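Local structure of Low molecular weight phosphotyrosine phosphatase family protein (Streptococcus pyogenes, 5GOT) at residues F20-I25 against D29-E34; Y58-D63 against E124-V129; S15-F20 against N120-T125. The protein probably catalyses the dephosphorylation of phosphotyrosine as a low molecular weight protein tyrosine phosphatase. All coordinates share one frame; numbering follows the deposited sequence.

Contact 1. Residues F20-I25 against D29-E34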
loop_
_atom_site.group_PDB
_atom_site.type_symbol
_atom_site.label_atom_id
_atom_site.label_comp_id
_atom_site.label_asym_id
_atom_site.label_seq_id
_atom_site.Cartn_x
_atom_site.Cartn_y
_atom_site.Cartn_z
ATOM N N PHE A 20 5.860 -0.394 3.419
ATOM C CA PHE A 20 7.073 -0.132 4.180
ATOM C C PHE A 20 7.565 1.298 4.007
ATOM O O PHE A 20 8.169 1.843 4.936
ATOM C CB PHE A 20 8.126 -1.188 3.827
ATOM C CG PHE A 20 7.706 -2.570 4.245
ATOM C CD1 PHE A 20 7.606 -2.889 5.594
ATOM C CD2 PHE A 20 7.325 -3.520 3.308
ATOM C CE1 PHE A 20 7.165 -4.156 6.003
ATOM C CE2 PHE A 20 6.905 -4.794 3.701
ATOM C CZ PHE A 20 6.821 -5.110 5.054
ATOM N N VAL A 21 7.300 1.943 2.870
ATOM C CA VAL A 21 7.586 3.371 2.780
ATOM C C VAL A 21 6.690 4.144 3.750
ATOM O O VAL A 21 7.158 5.010 4.497
ATOM C CB VAL A 21 7.435 3.876 1.332
ATOM C CG1 VAL A 21 7.579 5.395 1.279
ATOM C CG2 VAL A 21 8.482 3.229 0.420
ATOM N N MET A 22 5.392 3.820 3.781
ATOM C CA MET A 22 4.508 4.493 4.730
ATOM C C MET A 22 4.951 4.228 6.166
ATOM O O MET A 22 4.952 5.138 7.006
ATOM C CB MET A 22 3.060 4.037 4.533
ATOM C CG MET A 22 2.044 4.919 5.247
ATOM S SD MET A 22 1.853 6.464 4.379
ATOM C CE MET A 22 0.886 7.421 5.562
ATOM N N LYS A 23 5.356 2.992 6.460
ATOM C CA LYS A 23 5.817 2.670 7.801
ATOM C C LYS A 23 7.072 3.442 8.174
ATOM O O LYS A 23 7.335 3.636 9.366
ATOM C CB LYS A 23 6.067 1.168 7.925
ATOM C CG LYS A 23 4.798 0.345 8.025
ATOM C CD LYS A 23 5.135 -1.120 8.223
ATOM C CE LYS A 23 3.945 -1.909 8.736
ATOM N NZ LYS A 23 4.075 -3.350 8.438
ATOM N N SER A 24 7.834 3.911 7.188
ATOM C CA SER A 24 9.043 4.657 7.490
ATOM C C SER A 24 8.769 6.115 7.826
ATOM O O SER A 24 9.687 6.804 8.283
ATOM C CB SER A 24 10.030 4.573 6.316
ATOM O OG SER A 24 9.711 5.496 5.280
ATOM N N ILE A 25 7.548 6.610 7.612
ATOM C CA ILE A 25 7.246 8.016 7.844
ATOM C C ILE A 25 6.190 8.229 8.919
ATOM O O ILE A 25 5.891 9.374 9.249
ATOM C CB ILE A 25 6.839 8.740 6.542
ATOM C CG1 ILE A 25 5.557 8.154 5.950
ATOM C CG2 ILE A 25 7.978 8.705 5.521
ATOM C CD1 ILE A 25 4.925 9.052 4.891
ATOM N N ASP A 29 2.519 3.338 16.449
ATOM C CA ASP A 29 1.637 3.686 17.554
ATOM C C ASP A 29 0.458 4.544 17.117
ATOM O O ASP A 29 -0.551 4.599 17.831
ATOM C CB ASP A 29 2.429 4.415 18.646
ATOM C CG ASP A 29 3.515 3.540 19.271
ATOM O OD1 ASP A 29 3.237 2.358 19.566
ATOM O OD2 ASP A 29 4.649 4.034 19.464
ATOM N N VAL A 30 0.552 5.206 15.969
ATOM C CA VAL A 30 -0.526 6.071 15.508
ATOM C C VAL A 30 -1.138 5.620 14.182
ATOM O O VAL A 30 -2.257 6.049 13.855
ATOM C CB VAL A 30 -0.052 7.541 15.426
ATOM C CG1 VAL A 30 0.826 7.766 14.227
ATOM C CG2 VAL A 30 -1.226 8.510 15.449
ATOM N N MET A 31 -0.493 4.735 13.417
ATOM C CA MET A 31 -1.120 4.171 12.225
ATOM C C MET A 31 -0.716 2.714 12.055
ATOM O O MET A 31 0.465 2.368 12.168
ATOM C CB MET A 31 -0.755 4.973 10.968
ATOM C CG MET A 31 -1.592 4.608 9.749
ATOM S SD MET A 31 -1.073 5.445 8.235
ATOM C CE MET A 31 -1.427 7.155 8.619
ATOM N N MET A 32 -1.698 1.862 11.785
ATOM C CA MET A 32 -1.459 0.450 11.537
ATOM C C MET A 32 -1.527 0.216 10.033
ATOM O O MET A 32 -2.511 0.591 9.388
ATOM C CB MET A 32 -2.485 -0.406 12.284
ATOM C CG MET A 32 -2.284 -1.916 12.186
ATOM S SD MET A 32 -3.322 -2.675 10.917
ATOM C CE MET A 32 -3.564 -4.316 11.590
ATOM N N ILE A 33 -0.471 -0.369 9.471
ATOM C CA ILE A 33 -0.268 -0.392 8.024
ATOM C C ILE A 33 0.057 -1.811 7.597
ATOM O O ILE A 33 0.948 -2.447 8.171
ATOM C CB ILE A 33 0.851 0.573 7.592
ATOM C CG1 ILE A 33 0.529 1.998 8.032
ATOM C CG2 ILE A 33 1.013 0.553 6.087
ATOM C CD1 ILE A 33 1.734 2.889 8.081
ATOM N N GLU A 34 -0.682 -2.312 6.609
ATOM C CA GLU A 34 -0.470 -3.629 6.024
ATOM C C GLU A 34 -0.694 -3.512 4.520
ATOM O O GLU A 34 -1.009 -2.435 4.007
ATOM C CB GLU A 34 -1.386 -4.680 6.659
ATOM C CG GLU A 34 -1.014 -4.987 8.113
ATOM C CD GLU A 34 -1.638 -6.271 8.619
ATOM O OE1 GLU A 34 -1.806 -6.421 9.849
ATOM O OE2 GLU A 34 -1.976 -7.127 7.777
HETATM O O HOH W 1 2.003 -4.227 10.131
#
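Met22 and Ile33 meet where helix 14-23 packs on strand 31-37, and the tightest part of the contact lies between them. The CD1 methyl at the end of Ile33 presses against the middle of the methionine chain, with Ile33 CD1 and Met22 CG 3.5 Å apart, closer than carbons usually pack. The two side chains run at about a right angle. Met22 starts with CG anti to the backbone N (chi1 -166°) and then folds at chi2 (74°), a bend that carries its SD and CE along the strand toward Met31. There the thioether ends come together, Met22 CE lying 3.8 Å from Met31 CE. Met31 leans toward the helix in turn, stretched as far as SD and bent only at its last torsion. All three residues are buried, and their contact is purely apolar.

The other flank is polar and open to solvent. Lys23 runs past Ile33 in the opposite direction, its aliphatic part loosely alongside the isoleucine, with Lys23 CG 4.0 Å from Ile33 CB; farther out, Lys23 CE comes within 3.1 Å of Ile33 O. A water joins the two residues, accepting from Lys23 NZ at 2.8 Å and donating to Ile33 O at 2.9 Å. The ammonium group is also tied back to its own helix by a salt bridge to Glu19, which probably steadies the lysine beside the strand.

The contact joins the helix to the second strand of the beta-alpha-beta unit 2-8, 14-23, 31-37, as an oily seam with a hydrated polar margin. Strand 2-8, parallel partner of 31-37, adds Val4 against Met31 and Phe6 against both Met22 and Ile33, while Cys133 of helix 122-140 closes on Met22.

Contact 2. Residues Y58-D63 against E124-V129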
loop_
_atom_site.group_PDB
_atom_site.type_symbol
_atom_site.label_atom_id
_atom_site.label_comp_id
_atom_site.label_asym_id
_atom_site.label_seq_id
_atom_site.Cartn_x
_atom_site.Cartn_y
_atom_site.Cartn_z
ATOM N N TYR A 58 17.330 2.685 -0.540
ATOM C CA TYR A 58 16.938 3.862 0.210
ATOM C C TYR A 58 16.889 3.602 1.712
ATOM O O TYR A 58 16.395 4.448 2.461
ATOM C CB TYR A 58 15.600 4.386 -0.319
ATOM C CG TYR A 58 15.752 4.968 -1.709
ATOM C CD1 TYR A 58 16.240 6.255 -1.890
ATOM C CD2 TYR A 58 15.445 4.222 -2.838
ATOM C CE1 TYR A 58 16.400 6.793 -3.158
ATOM C CE2 TYR A 58 15.595 4.750 -4.114
ATOM C CZ TYR A 58 16.083 6.036 -4.266
ATOM O OH TYR A 58 16.245 6.584 -5.521
ATOM N N GLN A 59 17.415 2.463 2.166
ATOM C CA GLN A 59 17.525 2.160 3.592
ATOM C C GLN A 59 16.162 2.251 4.276
ATOM O O GLN A 59 15.993 2.900 5.312
ATOM C CB GLN A 59 18.539 3.085 4.271
ATOM C CG GLN A 59 19.899 3.138 3.592
ATOM C CD GLN A 59 20.885 4.006 4.349
ATOM O OE1 GLN A 59 21.239 5.101 3.903
ATOM N NE2 GLN A 59 21.338 3.520 5.502
ATOM N N ILE A 60 15.172 1.610 3.672
ATOM C CA ILE A 60 13.828 1.558 4.225
ATOM C C ILE A 60 13.638 0.169 4.812
ATOM O O ILE A 60 13.640 -0.832 4.085
ATOM C CB ILE A 60 12.770 1.888 3.165
ATOM C CG1 ILE A 60 13.002 3.313 2.671
ATOM C CG2 ILE A 60 11.367 1.711 3.737
ATOM C CD1 ILE A 60 11.845 3.920 1.999
ATOM N N ASN A 61 13.509 0.104 6.134
ATOM C CA ASN A 61 13.335 -1.178 6.798
ATOM C C ASN A 61 12.098 -1.878 6.259
ATOM O O ASN A 61 11.105 -1.232 5.908
ATOM C CB ASN A 61 13.212 -0.991 8.312
ATOM C CG ASN A 61 14.485 -0.454 8.943
ATOM O OD1 ASN A 61 15.567 -0.537 8.358
ATOM N ND2 ASN A 61 14.362 0.100 10.146
ATOM N N TYR A 62 12.171 -3.204 6.164
ATOM C CA TYR A 62 10.992 -3.989 5.843
ATOM C C TYR A 62 11.115 -5.364 6.474
ATOM O O TYR A 62 12.202 -5.801 6.862
ATOM C CB TYR A 62 10.760 -4.106 4.335
ATOM C CG TYR A 62 11.803 -4.868 3.547
ATOM C CD1 TYR A 62 12.903 -4.213 3.005
ATOM C CD2 TYR A 62 11.676 -6.240 3.319
ATOM C CE1 TYR A 62 13.858 -4.898 2.260
ATOM C CE2 TYR A 62 12.629 -6.935 2.570
ATOM C CZ TYR A 62 13.715 -6.255 2.048
ATOM O OH TYR A 62 14.666 -6.922 1.306
ATOM N N ASP A 63 9.972 -6.039 6.563
ATOM C CA ASP A 63 9.865 -7.351 7.192
ATOM C C ASP A 63 10.207 -8.396 6.141
ATOM O O ASP A 63 9.423 -8.625 5.213
ATOM C CB ASP A 63 8.454 -7.553 7.747
ATOM C CG ASP A 63 8.331 -8.769 8.661
ATOM O OD1 ASP A 63 9.185 -9.684 8.605
ATOM O OD2 ASP A 63 7.356 -8.809 9.442
ATOM N N GLU A 124 11.151 4.843 -10.577
ATOM C CA GLU A 124 9.931 5.621 -10.791
ATOM C C GLU A 124 8.860 5.241 -9.779
ATOM O O GLU A 124 8.189 6.113 -9.211
ATOM C CB GLU A 124 9.405 5.419 -12.217
ATOM C CG GLU A 124 8.065 6.156 -12.499
ATOM C CD GLU A 124 7.562 6.013 -13.946
ATOM O OE1 GLU A 124 7.542 4.881 -14.491
ATOM O OE2 GLU A 124 7.179 7.042 -14.545
ATOM N N THR A 125 8.687 3.934 -9.546
ATOM C CA THR A 125 7.709 3.457 -8.573
ATOM C C THR A 125 8.002 4.022 -7.194
ATOM O O THR A 125 7.104 4.519 -6.500
ATOM C CB THR A 125 7.710 1.920 -8.517
ATOM O OG1 THR A 125 7.498 1.383 -9.827
ATOM C CG2 THR A 125 6.614 1.411 -7.578
ATOM N N TYR A 126 9.263 3.945 -6.775
ATOM C CA TYR A 126 9.616 4.427 -5.450
ATOM C C TYR A 126 9.303 5.908 -5.310
ATOM O O TYR A 126 8.689 6.328 -4.325
ATOM C CB TYR A 126 11.093 4.158 -5.158
ATOM C CG TYR A 126 11.543 4.822 -3.883
ATOM C CD1 TYR A 126 11.223 4.283 -2.652
ATOM C CD2 TYR A 126 12.261 6.013 -3.914
ATOM C CE1 TYR A 126 11.605 4.905 -1.481
ATOM C CE2 TYR A 126 12.651 6.637 -2.741
ATOM C CZ TYR A 126 12.316 6.076 -1.532
ATOM O OH TYR A 126 12.704 6.685 -0.366
ATOM N N GLN A 127 9.713 6.718 -6.292
ATOM C CA GLN A 127 9.495 8.160 -6.183
ATOM C C GLN A 127 8.008 8.486 -6.087
ATOM O O GLN A 127 7.607 9.357 -5.306
ATOM C CB GLN A 127 10.123 8.896 -7.370
ATOM C CG GLN A 127 11.638 8.721 -7.526
ATOM C CD GLN A 127 12.428 9.210 -6.314
ATOM O OE1 GLN A 127 11.957 10.047 -5.536
ATOM N NE2 GLN A 127 13.638 8.688 -6.151
ATOM N N LEU A 128 7.171 7.795 -6.867
ATOM C CA LEU A 128 5.733 8.073 -6.822
ATOM C C LEU A 128 5.084 7.533 -5.556
ATOM O O LEU A 128 4.133 8.136 -5.036
ATOM C CB LEU A 128 5.057 7.491 -8.060
ATOM C CG LEU A 128 5.553 8.213 -9.306
ATOM C CD1 LEU A 128 5.132 7.494 -10.570
ATOM C CD2 LEU A 128 5.041 9.648 -9.292
ATOM N N VAL A 129 5.559 6.389 -5.060
ATOM C CA VAL A 129 5.022 5.838 -3.820
ATOM C C VAL A 129 5.411 6.720 -2.649
ATOM O O VAL A 129 4.617 6.969 -1.736
ATOM C CB VAL A 129 5.532 4.400 -3.636
ATOM C CG1 VAL A 129 5.374 3.945 -2.188
ATOM C CG2 VAL A 129 4.799 3.485 -4.575
#
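Tyr58 and Tyr126 lie face to face in an offset stack, with ring centroids 4.0 Å apart and planes only 11° from parallel. The displacement is modest: Tyr126 CE2 sits over the centre of the Tyr58 ring, and Tyr58 CD2 answers it over the centre of Tyr126. The closest carbons are Tyr58 CE2 and Tyr126 CD2 at 3.6 Å. Tyr126 reaches out from helix 122-140 with CG anti to the backbone N (chi1 172°), far enough for its phenol end to slide under the other residue's stem, where Tyr126 OH is 3.7 Å from Tyr58 CB.

Ile60 approaches the same ring differently. Its CD1 methyl touches the edge of Tyr126, near the ring plane, at 3.6 Å from Tyr126 CE1. Gln127 NE2 also lies in that plane, at the ring edge. Gln59, with positive phi, is the C-prime residue of a Schellman motif that ends helix 49-57; Tyr58 and Ile60, on either side of it in sequence, both point their CB toward helix 122-140. Gln127 crosses Tyr58 at about a right angle, its amide plane turned 83° from the phenol ring, with Gln127 NE2 3.4 Å from Tyr58 OH.

Glu123, one turn before Gln127, gathers the polar ends, one carboxylate oxygen hydrogen-bonded to Tyr58 OH and the other to Gln127 NE2. Dispersion between flat rings and an isoleucine methyl thus makes up most of the contact, while a shared carboxylate holds the phenol oxygen of Tyr58 and the Gln127 amide at the margin of the stack. This pairing of an apolar stack with a carboxylate is consistent with a partly buried site where the phenol hydroxyl needs a partner.

Contact 3. Residues S15-F20 against N120-T125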
loop_
_atom_site.group_PDB
_atom_site.type_symbol
_atom_site.label_atom_id
_atom_site.label_comp_id
_atom_site.label_asym_id
_atom_site.label_seq_id
_atom_site.Cartn_x
_atom_site.Cartn_y
_atom_site.Cartn_z
ATOM N N SER A 15 2.199 -2.638 -3.792
ATOM C CA SER A 15 1.560 -2.446 -2.495
ATOM C C SER A 15 2.506 -2.727 -1.325
ATOM O O SER A 15 2.445 -1.992 -0.329
ATOM C CB SER A 15 0.279 -3.287 -2.358
ATOM O OG SER A 15 0.492 -4.662 -2.617
ATOM N N PRO A 16 3.396 -3.744 -1.374
ATOM C CA PRO A 16 4.379 -3.855 -0.278
ATOM C C PRO A 16 5.302 -2.659 -0.210
ATOM O O PRO A 16 5.707 -2.237 0.886
ATOM C CB PRO A 16 5.158 -5.144 -0.601
ATOM C CG PRO A 16 4.373 -5.850 -1.607
ATOM C CD PRO A 16 3.581 -4.816 -2.369
ATOM N N MET A 17 5.666 -2.096 -1.359
ATOM C CA MET A 17 6.513 -0.913 -1.318
ATOM C C MET A 17 5.827 0.209 -0.546
ATOM O O MET A 17 6.449 0.861 0.300
ATOM C CB MET A 17 6.878 -0.453 -2.728
ATOM C CG MET A 17 8.051 0.538 -2.734
ATOM S SD MET A 17 8.347 1.262 -4.343
ATOM C CE MET A 17 8.862 -0.205 -5.242
ATOM N N ALA A 18 4.526 0.409 -0.787
ATOM C CA ALA A 18 3.797 1.460 -0.082
ATOM C C ALA A 18 3.737 1.171 1.412
ATOM O O ALA A 18 3.950 2.078 2.230
ATOM C CB ALA A 18 2.384 1.610 -0.661
ATOM N N GLU A 19 3.481 -0.092 1.782
ATOM C CA GLU A 19 3.441 -0.483 3.189
ATOM C C GLU A 19 4.685 -0.012 3.924
ATOM O O GLU A 19 4.604 0.724 4.913
ATOM C CB GLU A 19 3.297 -2.007 3.324
ATOM C CG GLU A 19 3.474 -2.501 4.761
ATOM C CD GLU A 19 3.254 -4.005 4.941
ATOM O OE1 GLU A 19 2.862 -4.704 3.982
ATOM O OE2 GLU A 19 3.482 -4.492 6.066
ATOM N N PHE A 20 5.860 -0.394 3.419
ATOM C CA PHE A 20 7.073 -0.132 4.180
ATOM C C PHE A 20 7.565 1.298 4.007
ATOM O O PHE A 20 8.169 1.843 4.936
ATOM C CB PHE A 20 8.126 -1.188 3.827
ATOM C CG PHE A 20 7.706 -2.570 4.245
ATOM C CD1 PHE A 20 7.606 -2.889 5.594
ATOM C CD2 PHE A 20 7.325 -3.520 3.308
ATOM C CE1 PHE A 20 7.165 -4.156 6.003
ATOM C CE2 PHE A 20 6.905 -4.794 3.701
ATOM C CZ PHE A 20 6.821 -5.110 5.054
ATOM N N ASN A 120 9.232 -2.250 -15.308
ATOM C CA ASN A 120 10.462 -2.647 -14.626
ATOM C C ASN A 120 11.253 -1.443 -14.113
ATOM O O ASN A 120 12.461 -1.535 -13.879
ATOM C CB ASN A 120 11.349 -3.522 -15.521
ATOM C CG ASN A 120 12.416 -4.230 -14.738
ATOM O OD1 ASN A 120 12.140 -4.781 -13.684
ATOM N ND2 ASN A 120 13.651 -4.174 -15.216
ATOM N N ASP A 121 10.601 -0.297 -13.927
ATOM C CA ASP A 121 11.272 0.903 -13.425
ATOM C C ASP A 121 10.869 1.105 -11.965
ATOM O O ASP A 121 9.968 1.887 -11.641
ATOM C CB ASP A 121 10.918 2.097 -14.286
ATOM C CG ASP A 121 11.722 3.315 -13.939
ATOM O OD1 ASP A 121 12.363 3.330 -12.868
ATOM O OD2 ASP A 121 11.714 4.257 -14.748
ATOM N N PHE A 122 11.561 0.404 -11.066
ATOM C CA PHE A 122 11.210 0.490 -9.652
ATOM C C PHE A 122 11.665 1.799 -9.019
ATOM O O PHE A 122 11.179 2.150 -7.941
ATOM C CB PHE A 122 11.789 -0.701 -8.893
ATOM C CG PHE A 122 11.101 -1.992 -9.217
ATOM C CD1 PHE A 122 11.440 -2.701 -10.358
ATOM C CD2 PHE A 122 10.084 -2.474 -8.402
ATOM C CE1 PHE A 122 10.793 -3.893 -10.664
ATOM C CE2 PHE A 122 9.432 -3.659 -8.706
ATOM C CZ PHE A 122 9.784 -4.364 -9.843
ATOM N N GLU A 123 12.580 2.522 -9.665
ATOM C CA GLU A 123 12.929 3.865 -9.213
ATOM C C GLU A 123 11.758 4.825 -9.385
ATOM O O GLU A 123 11.409 5.561 -8.455
ATOM C CB GLU A 123 14.152 4.365 -9.979
ATOM C CG GLU A 123 14.434 5.849 -9.805
ATOM C CD GLU A 123 14.895 6.203 -8.410
ATOM O OE1 GLU A 123 15.262 5.286 -7.652
ATOM O OE2 GLU A 123 14.896 7.405 -8.074
ATOM N N GLU A 124 11.151 4.843 -10.577
ATOM C CA GLU A 124 9.931 5.621 -10.791
ATOM C C GLU A 124 8.860 5.241 -9.779
ATOM O O GLU A 124 8.189 6.113 -9.211
ATOM C CB GLU A 124 9.405 5.419 -12.217
ATOM C CG GLU A 124 8.065 6.156 -12.499
ATOM C CD GLU A 124 7.562 6.013 -13.946
ATOM O OE1 GLU A 124 7.542 4.881 -14.491
ATOM O OE2 GLU A 124 7.179 7.042 -14.545
ATOM N N THR A 125 8.687 3.934 -9.546
ATOM C CA THR A 125 7.709 3.457 -8.573
ATOM C C THR A 125 8.002 4.022 -7.194
ATOM O O THR A 125 7.104 4.519 -6.500
ATOM C CB THR A 125 7.710 1.920 -8.517
ATOM O OG1 THR A 125 7.498 1.383 -9.827
ATOM C CG2 THR A 125 6.614 1.411 -7.578
#
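Met17 and Thr125 mark the nearest approach of the two backbones, their CA atoms 8.6 Å apart, so the contact is made mainly by side chains, with Met17 reaching across from helix 14-23 to the start of helix 122-140. The segment from Cys8 to Ser15 probably forms the phosphate-binding loop of this family, and helix 14-23 leads off from its end. Asn120, with positive phi, breaks the chain away from helix 116-119, and Asp121 then caps the next helix. Glu124 N donates to Asp121 OD1 over 3.0 Å in an almost straight bond (177°), arriving well above the carboxylate plane.

Met17 is extended to SD and bent at the last torsion, which lays its CE 3.6 Å from Thr125 CG2; the sulfur lies nearly as near, Met17 SD to Thr125 CG2 3.7 Å. The same Met17 CE touches the edge of the Phe122 ring, 4.1 Å from Phe122 CD2. Phe122 also meets the ring of His48. In Thr125 (chi1 -55°) the methyl is left for the methionine while the hydroxyl turns back, Thr125 OG1 donating to Asp121 O at 3.1 Å from above the carbonyl plane (37° out of it). That oxygen also takes the helical bond from Thr125 N.

With its hydroxyl engaged by the N-cap residue's carbonyl, Thr125 offers Met17 its methyl, and the buried interface of methyl, thioether and ring edge needs no polar partner across it.

Overall arrangement
From the N terminus, strand 2-8 leads into helix 14-23, whose first half waits for contact 3 while its second half enters contact 1 almost at once. Only three residues separate the segments of contact 1, a tight return to the sheet within the beta-alpha-beta unit. Contact 2 opens at 58-63 and closes 60 residues on. Contact 3 closes the longest loop, 99 residues, and contact 1 falls within that span. Contacts 2 and 3 end on the same stretch of helix 122-140, sharing Glu124 and Thr125. Phe20, which lies in a segment of both contacts 1 and 3, packs on Tyr62. Together the three fasten the sheet, helix 14-23, the loop after helix 49-57 and helix 122-140.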